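Local coordinates for protein N-(5'-phosphoribosyl)anthranilate isomerase (Thermococcus kodakarensis, PDB 5LHF) that catalyses the isomerisation of N-(5-phospho-beta-D-ribosyl)anthranilate to 1-(2-carboxyphenylamino)-1-deoxy-D-ribulose 5-phosphate, the third of five steps from chorismate to L-tryptophan, at residues E116-L121 / A151-E156; E123-Y128 / I133-G138; V39-A44 / W67-E72. All coordinates share one frame; numbering follows the deposited sequence.

Interaction 1: residues E116-L121 / A151-E156; sequences EDAERL and AIIAKE
Ala-118 presses its methyl into the side of Ile-152, where it is held between two branches of the isoleucine: Ala-118 CB lies 3.9 Å from Ile-152 CG2 and equally far from Ile-152 CD1. Ile-152 can offer both because CG1 stands beside its own backbone N (chi1 -64°) and the chain then runs on extended, so that CG2 and CD1 flank the alanine methyl.

One residue on, Ile-153 reaches the next part of the facing helix with its longer branch. Rotation about CB-CG1 (chi2 -65°) turns CD1 back so that it touches both Ala-118 and Leu-121. There Ile-153 CD1 meets Ala-118 O at 3.6 Å and Leu-121 CB at 4.0 Å. Ile-153 CG1 is 4.1 Å from Leu-121 CD2, the two side chains crossing at about a right angle. Everything that crosses is van der Waals packing of aliphatic groups, with one backbone carbonyl at its margin.

The axes of the two segments approach to 9.6 Å and cross at -40°, and Ala-118 and Ile-152 are the pair nearest in CA position. Val-149, one turn before Ile-153, also touches Ala-118. Beneath the two helices lies strand 132-136 of the barrel, whose Leu-135 touches both Leu-121 and Ile-153, while Leu-122 and Ile-125 of helix 114-126 pack further against Ile-153.

Interaction 2: residues E123-Y128 / I133-G138; sequences ELIGQY and ILLDTG
Ile-125 O accepts a hydrogen bond from Tyr-128 N at 3.1 Å, and the side chain of the same Ile-125 carries the contact with the strand. Ile-125 CG2 makes the closest touch, 3.7 Å from Ile-133 CD1, with Ile-133 CG1 only slightly farther from Ile-125 CG2 at 4.0 Å. Ile-133 brings CD1 up to that methyl by a bend in its chain (chi2 -64°). The two isoleucine chains meet at a slant.

This is the second half of a beta-alpha-beta unit of the TIM barrel: strand 100-106, helix 114-126, strand 132-136. The helix closes over the outside of the strand it leads into. Ile-133 points at it, whereas Leu-135, two residues on, sets off to one side and only its tip comes near. The other branch of Ile-125 extends (chi2 174°) and sets Ile-125 CD1 4.2 Å from Leu-135 CD2, a looser touch. Phe-105 of strand 100-106 packs against both Ile-125 and Ile-133, and Tyr-157 and Ile-153 also cover Ile-125. Along strand 160-162 the backbone pairs Ile-133 with Val-160, and Leu-135 with Val-160 and Ala-162.

Interaction 3: residues V39-A44 / W67-E72; sequences VPLKTA and WANAVE
Leu-41, the first residue of helix 41-50, reaches across to Asn-69 and Ala-70 of helix 64-74. Its CB points toward that helix but stays short of contact with it. From there the first torsion places CG anti to the carbonyl carbon and beside the backbone N (chi1 -75°), which directs the branch point at the facing helix; Leu-41 CG is still 4.9 Å from Ala-70 CB. Contact is made by the two methyls beyond it. CD1 continues the chain fully extended (chi2 -173°) and is the one that reaches farther over. Leu-41 CD1 comes 3.7 Å from Asn-69 ND2, lying past the nitrogen and tilted well out of the amide plane, and 4.2 Å from Ala-70 CA. CD2, the other tip, meets the methyl: Leu-41 CD2 is 4.0 Å from Ala-70 CB. CD1 thus spans the Asn-69 amide and the Ala-70 backbone, while CD2 meets only the alanine methyl.

The other end of the Asn-69 amide is occupied, OD1 being hydrogen-bonded to Lys-73 NZ one turn on.

The two helices are successive ones on the outside of the barrel, following strands 26-30 and 55-59. Pro-40 is the N-cap of the first, and Ala-44 N bonds to Pro-40 O at 3.0 Å. Val-31 also packs on Leu-41, and Thr-43 OG1 is a ligand of a bound sodium ion about 8 Å from the leucine side chain.

No polar pair joins segments 39-44 and 67-72: a hydrocarbon fork rests on a methyl and on the NH2 of an amide whose oxygen is engaged by a lysine. The attraction is therefore probably mostly dispersion and partial burial of the leucine, with little directional preference.

In the fold
All three contacts belong to a single (beta-alpha)8 barrel. Interaction 3 comes first along the chain, joining helices 41-50 and 64-74; interaction 2 is nested within the loop that interaction 1 closes. Interactions 1 and 2 both use helix 114-126, their centres are about 9 Å apart, and they touch: Ile-153 CB lies 3.8 Å from Leu-135 CD1. Together they form one continuous apolar layer of two helices over strand 132-136. Interaction 3 lies on the opposite side of the chain's centre from interaction 1, about 33 Å away between centres, and about 24 Å from interaction 2. Interactions 1 and 3 thus join helices of the outer layer at well-separated points, while interaction 2 joins that layer to the sheet.

Interaction 1: residues E116-L121 / A151-E156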
ATOM      1  N   GLU A 116       1.014 -23.128  -4.848  1.00 35.09           N
ATOM      2  CA  GLU A 116       2.461 -23.132  -5.026  1.00 37.54           C
ATOM      3  C   GLU A 116       3.013 -21.717  -5.101  1.00 28.62           C
ATOM      4  O   GLU A 116       4.070 -21.430  -4.529  1.00 28.22           O
ATOM      5  CB  GLU A 116       2.836 -23.930  -6.272  1.00 44.88           C
ATOM      6  CG  GLU A 116       2.257 -25.331  -6.263  1.00 48.43           C
ATOM      7  CD  GLU A 116       2.882 -26.226  -7.303  1.00 51.31           C
ATOM      8  OE1 GLU A 116       2.791 -27.465  -7.148  1.00 55.06           O
ATOM      9  OE2 GLU A 116       3.465 -25.691  -8.271  1.00 49.58           O
ATOM     10  N   ASP A 117       2.310 -20.825  -5.802  1.00 28.56           N
ATOM     11  CA  ASP A 117       2.664 -19.412  -5.746  1.00 28.25           C
ATOM     12  C   ASP A 117       2.562 -18.884  -4.319  1.00 32.22           C
ATOM     13  O   ASP A 117       3.402 -18.085  -3.883  1.00 31.13           O
ATOM     14  CB  ASP A 117       1.772 -18.614  -6.699  1.00 32.99           C
ATOM     15  CG  ASP A 117       2.264 -18.671  -8.139  1.00 35.95           C
ATOM     16  OD1 ASP A 117       3.497 -18.647  -8.348  1.00 34.99           O
ATOM     17  OD2 ASP A 117       1.423 -18.738  -9.060  1.00 37.24           O
ATOM     18  N   ALA A 118       1.560 -19.349  -3.566  1.00 28.33           N
ATOM     19  CA  ALA A 118       1.430 -18.945  -2.169  1.00 22.20           C
ATOM     20  C   ALA A 118       2.628 -19.400  -1.337  1.00 24.41           C
ATOM     21  O   ALA A 118       3.127 -18.640  -0.498  1.00 26.99           O
ATOM     22  CB  ALA A 118       0.125 -19.482  -1.576  1.00 24.22           C
ATOM     23  N   GLU A 119       3.100 -20.639  -1.542  1.00 26.97           N
ATOM     24  CA  GLU A 119       4.256 -21.125  -0.786  1.00 21.37           C
ATOM     25  C   GLU A 119       5.492 -20.281  -1.056  1.00 23.46           C
ATOM     26  O   GLU A 119       6.245 -19.944  -0.136  1.00 26.73           O
ATOM     27  CB  GLU A 119       4.552 -22.587  -1.131  1.00 31.11           C
ATOM     28  CG  GLU A 119       3.748 -23.600  -0.343  1.00 41.67           C
ATOM     29  CD  GLU A 119       4.175 -25.031  -0.633  1.00 43.83           C
ATOM     30  OE1 GLU A 119       3.426 -25.960  -0.265  1.00 43.49           O
ATOM     31  OE2 GLU A 119       5.259 -25.224  -1.228  1.00 43.02           O
ATOM     32  N   ARG A 120       5.737 -19.962  -2.325  1.00 27.77           N
ATOM     33  CA  ARG A 120       6.862 -19.108  -2.670  1.00 23.06           C
ATOM     34  C   ARG A 120       6.721 -17.729  -2.032  1.00 29.33           C
ATOM     35  O   ARG A 120       7.706 -17.144  -1.569  1.00 30.33           O
ATOM     36  CB  ARG A 120       6.957 -19.002  -4.191  1.00 33.80           C
ATOM     37  CG  ARG A 120       8.058 -18.104  -4.732  1.00 49.86           C
ATOM     38  CD  ARG A 120       8.092 -18.188  -6.251  1.00 57.50           C
ATOM     39  NE  ARG A 120       7.490 -19.434  -6.727  1.00 63.05           N
ATOM     40  CZ  ARG A 120       6.322 -19.508  -7.358  1.00 59.12           C
ATOM     41  NH1 ARG A 120       5.632 -18.401  -7.597  1.00 56.23           N
ATOM     42  NH2 ARG A 120       5.845 -20.685  -7.748  1.00 50.39           N
ATOM     43  N   LEU A 121       5.499 -17.197  -1.979  1.00 23.05           N
ATOM     44  CA  LEU A 121       5.338 -15.843  -1.461  1.00 23.18           C
ATOM     45  C   LEU A 121       5.584 -15.803   0.040  1.00 27.17           C
ATOM     46  O   LEU A 121       6.188 -14.853   0.546  1.00 25.66           O
ATOM     47  CB  LEU A 121       3.946 -15.306  -1.797  1.00 29.78           C
ATOM     48  CG  LEU A 121       3.693 -13.831  -1.460  1.00 26.35           C
ATOM     49  CD1 LEU A 121       4.888 -12.963  -1.861  1.00 23.01           C
ATOM     50  CD2 LEU A 121       2.405 -13.349  -2.134  1.00 27.20           C
ATOM     51  N   ALA A 151      -5.496 -15.044  -0.536  1.00 15.72           N
ATOM     52  CA  ALA A 151      -6.342 -15.603   0.509  1.00 19.65           C
ATOM     53  C   ALA A 151      -5.565 -16.569   1.394  1.00 19.73           C
ATOM     54  O   ALA A 151      -5.792 -16.618   2.609  1.00 22.49           O
ATOM     55  CB  ALA A 151      -7.560 -16.292  -0.109  1.00 18.40           C
ATOM     56  N   ILE A 152      -4.626 -17.319   0.818  1.00 26.85           N
ATOM     57  CA  ILE A 152      -3.800 -18.207   1.631  1.00 19.82           C
ATOM     58  C   ILE A 152      -2.851 -17.399   2.515  1.00 26.94           C
ATOM     59  O   ILE A 152      -2.673 -17.706   3.700  1.00 25.33           O
ATOM     60  CB  ILE A 152      -3.043 -19.202   0.733  1.00 26.80           C
ATOM     61  CG1 ILE A 152      -4.036 -20.127   0.016  1.00 29.80           C
ATOM     62  CG2 ILE A 152      -2.056 -20.012   1.558  1.00 27.27           C
ATOM     63  CD1 ILE A 152      -3.407 -21.009  -1.073  1.00 29.57           C
ATOM     64  N   ILE A 153      -2.238 -16.349   1.957  1.00 23.80           N
ATOM     65  CA  ILE A 153      -1.326 -15.512   2.729  1.00 21.88           C
ATOM     66  C   ILE A 153      -2.056 -14.840   3.884  1.00 17.72           C
ATOM     67  O   ILE A 153      -1.496 -14.673   4.978  1.00 18.39           O
ATOM     68  CB  ILE A 153      -0.658 -14.464   1.821  1.00 20.04           C
ATOM     69  CG1 ILE A 153      -0.078 -15.105   0.551  1.00 24.22           C
ATOM     70  CG2 ILE A 153       0.402 -13.696   2.600  1.00 21.89           C
ATOM     71  CD1 ILE A 153       1.038 -16.065   0.800  1.00 27.94           C
ATOM     72  N   ALA A 154      -3.311 -14.426   3.661  1.00 13.60           N
ATOM     73  CA  ALA A 154      -4.042 -13.644   4.652  1.00 16.80           C
ATOM     74  C   ALA A 154      -4.363 -14.445   5.904  1.00 20.51           C
ATOM     75  O   ALA A 154      -4.698 -13.847   6.930  1.00 20.71           O
ATOM     76  CB  ALA A 154      -5.346 -13.094   4.049  1.00 14.86           C
ATOM     77  N   LYS A 155      -4.279 -15.778   5.842  1.00 19.47           N
ATOM     78  CA  LYS A 155      -4.497 -16.585   7.037  1.00 23.70           C
ATOM     79  C   LYS A 155      -3.305 -16.528   7.986  1.00 26.07           C
ATOM     80  O   LYS A 155      -3.478 -16.710   9.198  1.00 26.18           O
ATOM     81  CB  LYS A 155      -4.800 -18.036   6.645  1.00 22.30           C
ATOM     82  CG  LYS A 155      -6.100 -18.181   5.869  1.00 23.17           C
ATOM     83  CD  LYS A 155      -6.304 -19.600   5.383  1.00 30.74           C
ATOM     84  CE  LYS A 155      -7.379 -19.663   4.318  1.00 37.80           C
ATOM     85  NZ  LYS A 155      -7.697 -21.065   3.943  1.00 44.70           N
ATOM     86  N   GLU A 156      -2.104 -16.268   7.458  1.00 26.64           N
ATOM     87  CA  GLU A 156      -0.867 -16.239   8.237  1.00 31.05           C
ATOM     88  C   GLU A 156      -0.446 -14.846   8.676  1.00 28.99           C
ATOM     89  O   GLU A 156       0.255 -14.710   9.688  1.00 31.54           O
ATOM     90  CB  GLU A 156       0.289 -16.853   7.438  1.00 38.16           C
ATOM     91  CG  GLU A 156       0.130 -18.327   7.134  1.00 43.07           C
ATOM     92  CD  GLU A 156      -0.359 -19.122   8.332  1.00 41.84           C
ATOM     93  OE1 GLU A 156       0.266 -19.020   9.412  1.00 35.86           O
ATOM     94  OE2 GLU A 156      -1.378 -19.837   8.192  1.00 34.81           O
TER

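Interaction 2: residues E123-Y128 / I133-G138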
ATOM      1  N   GLU A 123       7.618 -17.628   1.786  1.00 27.36           N
ATOM      2  CA  GLU A 123       9.029 -17.710   2.145  1.00 34.79           C
ATOM      3  C   GLU A 123       9.731 -16.371   1.943  1.00 32.19           C
ATOM      4  O   GLU A 123      10.632 -16.030   2.713  1.00 33.94           O
ATOM      5  CB  GLU A 123       9.734 -18.833   1.374  1.00 47.51           C
ATOM      6  CG  GLU A 123       9.728 -18.727  -0.145  1.00 58.05           C
ATOM      7  CD  GLU A 123      10.802 -17.790  -0.704  1.00 72.94           C
ATOM      8  OE1 GLU A 123      11.849 -17.600  -0.044  1.00 76.93           O
ATOM      9  OE2 GLU A 123      10.590 -17.240  -1.809  1.00 73.70           O
ATOM     10  N   LEU A 124       9.321 -15.592   0.938  1.00 34.27           N
ATOM     11  CA  LEU A 124       9.893 -14.256   0.775  1.00 32.05           C
ATOM     12  C   LEU A 124       9.458 -13.338   1.913  1.00 30.41           C
ATOM     13  O   LEU A 124      10.271 -12.586   2.458  1.00 31.42           O
ATOM     14  CB  LEU A 124       9.493 -13.671  -0.580  1.00 29.50           C
ATOM     15  CG  LEU A 124      10.055 -12.280  -0.911  1.00 33.76           C
ATOM     16  CD1 LEU A 124      11.588 -12.250  -0.779  1.00 37.66           C
ATOM     17  CD2 LEU A 124       9.603 -11.810  -2.297  1.00 33.57           C
ATOM     18  N   ILE A 125       8.183 -13.416   2.303  1.00 28.59           N
ATOM     19  CA  ILE A 125       7.652 -12.543   3.348  1.00 30.26           C
ATOM     20  C   ILE A 125       8.340 -12.806   4.684  1.00 29.16           C
ATOM     21  O   ILE A 125       8.652 -11.871   5.434  1.00 24.57           O
ATOM     22  CB  ILE A 125       6.125 -12.720   3.436  1.00 21.52           C
ATOM     23  CG1 ILE A 125       5.487 -12.238   2.130  1.00 14.46           C
ATOM     24  CG2 ILE A 125       5.556 -11.994   4.641  1.00 20.65           C
ATOM     25  CD1 ILE A 125       3.978 -12.484   2.033  1.00 17.38           C
ATOM     26  N   GLY A 126       8.592 -14.076   5.003  1.00 30.67           N
ATOM     27  CA  GLY A 126       9.254 -14.413   6.255  1.00 34.26           C
ATOM     28  C   GLY A 126      10.631 -13.796   6.423  1.00 37.36           C
ATOM     29  O   GLY A 126      11.113 -13.679   7.555  1.00 36.70           O
ATOM     30  N   GLN A 127      11.268 -13.385   5.325  1.00 36.74           N
ATOM     31  CA  GLN A 127      12.604 -12.797   5.390  1.00 29.42           C
ATOM     32  C   GLN A 127      12.621 -11.394   5.979  1.00 36.95           C
ATOM     33  O   GLN A 127      13.704 -10.910   6.338  1.00 34.44           O
ATOM     34  CB  GLN A 127      13.225 -12.768   3.994  1.00 29.72           C
ATOM     35  CG  GLN A 127      13.188 -14.104   3.266  1.00 44.97           C
ATOM     36  CD  GLN A 127      13.894 -14.052   1.919  1.00 59.72           C
ATOM     37  OE1 GLN A 127      14.485 -13.036   1.557  1.00 66.63           O
ATOM     38  NE2 GLN A 127      13.831 -15.149   1.169  1.00 60.42           N
ATOM     39  N   TYR A 128      11.466 -10.733   6.089  1.00 30.03           N
ATOM     40  CA  TYR A 128      11.399  -9.342   6.510  1.00 29.56           C
ATOM     41  C   TYR A 128      10.812  -9.223   7.910  1.00 33.50           C
ATOM     42  O   TYR A 128      10.020 -10.062   8.352  1.00 33.69           O
ATOM     43  CB  TYR A 128      10.562  -8.507   5.526  1.00 30.68           C
ATOM     44  CG  TYR A 128      11.247  -8.277   4.201  1.00 29.30           C
ATOM     45  CD1 TYR A 128      11.961  -7.106   3.961  1.00 24.71           C
ATOM     46  CD2 TYR A 128      11.205  -9.233   3.195  1.00 24.06           C
ATOM     47  CE1 TYR A 128      12.601  -6.891   2.752  1.00 26.22           C
ATOM     48  CE2 TYR A 128      11.850  -9.028   1.980  1.00 28.30           C
ATOM     49  CZ  TYR A 128      12.548  -7.851   1.768  1.00 28.70           C
ATOM     50  OH  TYR A 128      13.185  -7.620   0.573  1.00 32.22           O
ATOM     51  N   ILE A 133       2.338  -5.869   5.828  1.00 20.93           N
ATOM     52  CA  ILE A 133       2.560  -6.576   4.572  1.00 18.29           C
ATOM     53  C   ILE A 133       1.489  -6.126   3.592  1.00 13.09           C
ATOM     54  O   ILE A 133       0.290  -6.282   3.865  1.00 17.64           O
ATOM     55  CB  ILE A 133       2.487  -8.100   4.765  1.00 18.64           C
ATOM     56  CG1 ILE A 133       3.615  -8.603   5.672  1.00 22.07           C
ATOM     57  CG2 ILE A 133       2.463  -8.820   3.422  1.00 21.20           C
ATOM     58  CD1 ILE A 133       4.967  -8.401   5.102  1.00 29.98           C
ATOM     59  N   LEU A 134       1.902  -5.575   2.453  1.00 13.77           N
ATOM     60  CA  LEU A 134       0.971  -5.239   1.383  1.00 17.47           C
ATOM     61  C   LEU A 134       1.151  -6.216   0.231  1.00 13.87           C
ATOM     62  O   LEU A 134       2.280  -6.483  -0.193  1.00 18.19           O
ATOM     63  CB  LEU A 134       1.175  -3.798   0.900  1.00 13.13           C
ATOM     64  CG  LEU A 134       0.155  -3.234  -0.092  1.00 14.76           C
ATOM     65  CD1 LEU A 134      -0.102  -1.729   0.192  1.00 12.72           C
ATOM     66  CD2 LEU A 134       0.656  -3.421  -1.526  1.00 15.47           C
ATOM     67  N   LEU A 135       0.038  -6.751  -0.266  1.00 18.19           N
ATOM     68  CA  LEU A 135       0.040  -7.654  -1.412  1.00 13.21           C
ATOM     69  C   LEU A 135      -0.527  -6.898  -2.610  1.00 17.53           C
ATOM     70  O   LEU A 135      -1.710  -6.537  -2.625  1.00 18.67           O
ATOM     71  CB  LEU A 135      -0.763  -8.930  -1.126  1.00 13.56           C
ATOM     72  CG  LEU A 135      -0.254  -9.858  -0.016  1.00 21.47           C
ATOM     73  CD1 LEU A 135      -1.050 -11.172   0.056  1.00 17.71           C
ATOM     74  CD2 LEU A 135       1.225 -10.143  -0.196  1.00 18.98           C
ATOM     75  N   ASP A 136       0.308  -6.675  -3.615  1.00 17.39           N
ATOM     76  CA  ASP A 136      -0.065  -5.897  -4.795  1.00 16.99           C
ATOM     77  C   ASP A 136      -0.513  -6.851  -5.903  1.00 21.42           C
ATOM     78  O   ASP A 136       0.318  -7.488  -6.556  1.00 25.63           O
ATOM     79  CB  ASP A 136       1.117  -5.039  -5.234  1.00 21.84           C
ATOM     80  CG  ASP A 136       0.739  -4.029  -6.291  1.00 33.41           C
ATOM     81  OD1 ASP A 136       1.631  -3.632  -7.059  1.00 33.29           O
ATOM     82  OD2 ASP A 136      -0.446  -3.635  -6.365  1.00 34.53           O
ATOM     83  N   THR A 137      -1.821  -6.926  -6.138  1.00 25.45           N
ATOM     84  CA  THR A 137      -2.401  -7.851  -7.107  1.00 28.87           C
ATOM     85  C   THR A 137      -2.398  -7.259  -8.519  1.00 32.28           C
ATOM     86  O   THR A 137      -2.415  -6.042  -8.708  1.00 29.67           O
ATOM     87  CB  THR A 137      -3.829  -8.217  -6.709  1.00 31.35           C
ATOM     88  OG1 THR A 137      -4.647  -7.042  -6.733  1.00 39.12           O
ATOM     89  CG2 THR A 137      -3.855  -8.808  -5.313  1.00 39.30           C
ATOM     90  N   GLY A 138      -2.403  -8.147  -9.517  1.00 33.05           N
ATOM     91  CA  GLY A 138      -2.267  -7.765 -10.911  1.00 36.91           C
ATOM     92  C   GLY A 138      -3.589  -7.663 -11.652  1.00 41.15           C
ATOM     93  O   GLY A 138      -4.671  -7.623 -11.054  1.00 39.01           O
TER

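Interaction 3: residues V39-A44 / W67-E72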
ATOM      1  N   VAL A  39       5.389  13.224  -6.558  1.00 12.28           N
ATOM      2  CA  VAL A  39       5.600  14.633  -6.237  1.00 13.54           C
ATOM      3  C   VAL A  39       7.056  14.814  -5.838  1.00 10.89           C
ATOM      4  O   VAL A  39       7.716  13.840  -5.396  1.00 15.83           O
ATOM      5  CB  VAL A  39       4.647  15.128  -5.119  1.00 14.72           C
ATOM      6  CG1 VAL A  39       3.172  14.978  -5.509  1.00 13.65           C
ATOM      7  CG2 VAL A  39       4.965  14.446  -3.766  1.00 14.66           C
ATOM      8  N   PRO A  40       7.599  16.027  -5.972  1.00 11.69           N
ATOM      9  CA  PRO A  40       8.946  16.284  -5.436  1.00  9.79           C
ATOM     10  C   PRO A  40       9.025  16.109  -3.915  1.00  9.88           C
ATOM     11  O   PRO A  40       8.027  16.258  -3.207  1.00 12.79           O
ATOM     12  CB  PRO A  40       9.227  17.735  -5.849  1.00  9.81           C
ATOM     13  CG  PRO A  40       8.157  18.082  -6.846  1.00 10.14           C
ATOM     14  CD  PRO A  40       6.993  17.212  -6.580  1.00 11.82           C
ATOM     15  N   LEU A  41      10.237  15.807  -3.439  1.00 15.07           N
ATOM     16  CA  LEU A  41      10.453  15.597  -1.994  1.00 13.87           C
ATOM     17  C   LEU A  41       9.957  16.771  -1.165  1.00 13.55           C
ATOM     18  O   LEU A  41       9.391  16.570  -0.092  1.00 21.53           O
ATOM     19  CB  LEU A  41      11.935  15.340  -1.704  1.00 14.61           C
ATOM     20  CG  LEU A  41      12.530  13.978  -2.048  1.00 17.00           C
ATOM     21  CD1 LEU A  41      13.965  13.870  -1.531  1.00 19.49           C
ATOM     22  CD2 LEU A  41      11.694  12.848  -1.504  1.00 16.24           C
ATOM     23  N   LYS A  42      10.203  18.015  -1.612  1.00  9.83           N
ATOM     24  CA  LYS A  42       9.731  19.138  -0.809  1.00 10.41           C
ATOM     25  C   LYS A  42       8.208  19.134  -0.701  1.00 12.25           C
ATOM     26  O   LYS A  42       7.646  19.468   0.355  1.00 17.54           O
ATOM     27  CB  LYS A  42      10.213  20.463  -1.404  1.00 16.50           C
ATOM     28  CG  LYS A  42       9.831  21.641  -0.558  1.00 30.60           C
ATOM     29  CD  LYS A  42       9.880  22.928  -1.342  1.00 47.52           C
ATOM     30  CE  LYS A  42      10.445  24.027  -0.496  1.00 55.48           C
ATOM     31  NZ  LYS A  42       9.431  24.666   0.323  1.00 60.36           N
ATOM     32  N   THR A  43       7.525  18.793  -1.792  1.00 16.01           N
ATOM     33  CA  THR A  43       6.068  18.746  -1.746  1.00 20.67           C
ATOM     34  C   THR A  43       5.599  17.647  -0.804  1.00 18.54           C
ATOM     35  O   THR A  43       4.668  17.851  -0.015  1.00 19.83           O
ATOM     36  CB  THR A  43       5.498  18.536  -3.154  1.00 21.56           C
ATOM     37  OG1 THR A  43       5.936  19.597  -4.012  1.00 25.00           O
ATOM     38  CG2 THR A  43       3.982  18.517  -3.120  1.00 19.69           C
ATOM     39  N   ALA A  44       6.249  16.478  -0.863  1.00 15.60           N
ATOM     40  CA  ALA A  44       5.921  15.400   0.069  1.00 17.22           C
ATOM     41  C   ALA A  44       6.204  15.814   1.509  1.00 14.86           C
ATOM     42  O   ALA A  44       5.445  15.474   2.424  1.00 14.30           O
ATOM     43  CB  ALA A  44       6.714  14.141  -0.282  1.00 15.47           C
ATOM     44  N   TRP A  67      16.785   5.893   0.141  1.00  9.83           N
ATOM     45  CA  TRP A  67      15.764   5.987   1.183  1.00 10.48           C
ATOM     46  C   TRP A  67      16.191   6.914   2.306  1.00 13.02           C
ATOM     47  O   TRP A  67      15.384   7.714   2.794  1.00 13.78           O
ATOM     48  CB  TRP A  67      15.441   4.600   1.733  1.00 10.13           C
ATOM     49  CG  TRP A  67      14.388   3.933   0.948  1.00  7.20           C
ATOM     50  CD1 TRP A  67      14.554   2.928   0.023  1.00 11.09           C
ATOM     51  CD2 TRP A  67      12.976   4.208   0.995  1.00 10.86           C
ATOM     52  NE1 TRP A  67      13.326   2.562  -0.492  1.00 12.00           N
ATOM     53  CE2 TRP A  67      12.349   3.339   0.077  1.00 12.95           C
ATOM     54  CE3 TRP A  67      12.186   5.103   1.727  1.00 12.94           C
ATOM     55  CZ2 TRP A  67      10.964   3.336  -0.125  1.00 12.63           C
ATOM     56  CZ3 TRP A  67      10.820   5.115   1.510  1.00 15.23           C
ATOM     57  CH2 TRP A  67      10.220   4.226   0.599  1.00 12.51           C
ATOM     58  N   ALA A  68      17.446   6.802   2.753  1.00 11.01           N
ATOM     59  CA  ALA A  68      17.921   7.638   3.849  1.00  9.43           C
ATOM     60  C   ALA A  68      17.816   9.115   3.504  1.00 12.17           C
ATOM     61  O   ALA A  68      17.388   9.928   4.329  1.00 12.96           O
ATOM     62  CB  ALA A  68      19.370   7.275   4.193  1.00 12.86           C
ATOM     63  N   ASN A  69      18.229   9.488   2.292  1.00 10.12           N
ATOM     64  CA  ASN A  69      18.087  10.876   1.877  1.00 15.60           C
ATOM     65  C   ASN A  69      16.629  11.318   1.914  1.00 12.84           C
ATOM     66  O   ASN A  69      16.312  12.425   2.371  1.00 12.04           O
ATOM     67  CB  ASN A  69      18.643  11.073   0.465  1.00 13.19           C
ATOM     68  CG  ASN A  69      18.399  12.482  -0.042  1.00 19.04           C
ATOM     69  OD1 ASN A  69      19.023  13.436   0.440  1.00 16.94           O
ATOM     70  ND2 ASN A  69      17.459  12.633  -0.985  1.00 15.58           N
ATOM     71  N   ALA A  70      15.725  10.474   1.423  1.00 13.96           N
ATOM     72  CA  ALA A  70      14.330  10.891   1.349  1.00 11.08           C
ATOM     73  C   ALA A  70      13.713  10.994   2.738  1.00 13.19           C
ATOM     74  O   ALA A  70      12.890  11.878   2.989  1.00 12.79           O
ATOM     75  CB  ALA A  70      13.538   9.930   0.460  1.00  9.24           C
ATOM     76  N   VAL A  71      14.119  10.117   3.662  1.00  9.98           N
ATOM     77  CA  VAL A  71      13.619  10.210   5.034  1.00 13.09           C
ATOM     78  C   VAL A  71      14.153  11.468   5.719  1.00 12.08           C
ATOM     79  O   VAL A  71      13.416  12.165   6.430  1.00 14.29           O
ATOM     80  CB  VAL A  71      13.969   8.928   5.813  1.00 12.81           C
ATOM     81  CG1 VAL A  71      13.574   9.030   7.265  1.00 12.33           C
ATOM     82  CG2 VAL A  71      13.238   7.744   5.189  1.00 12.03           C
ATOM     83  N   GLU A  72      15.440  11.777   5.528  1.00 10.34           N
ATOM     84  CA  GLU A  72      15.984  13.003   6.116  1.00 11.53           C
ATOM     85  C   GLU A  72      15.269  14.238   5.594  1.00 16.80           C
ATOM     86  O   GLU A  72      14.994  15.172   6.359  1.00 15.81           O
ATOM     87  CB  GLU A  72      17.486  13.134   5.832  1.00 12.86           C
ATOM     88  CG  GLU A  72      18.308  12.040   6.431  1.00 15.81           C
ATOM     89  CD  GLU A  72      19.778  12.141   6.057  1.00 27.89           C
ATOM     90  OE1 GLU A  72      20.547  11.238   6.457  1.00 22.10           O
ATOM     91  OE2 GLU A  72      20.156  13.115   5.364  1.00 35.50           O
TER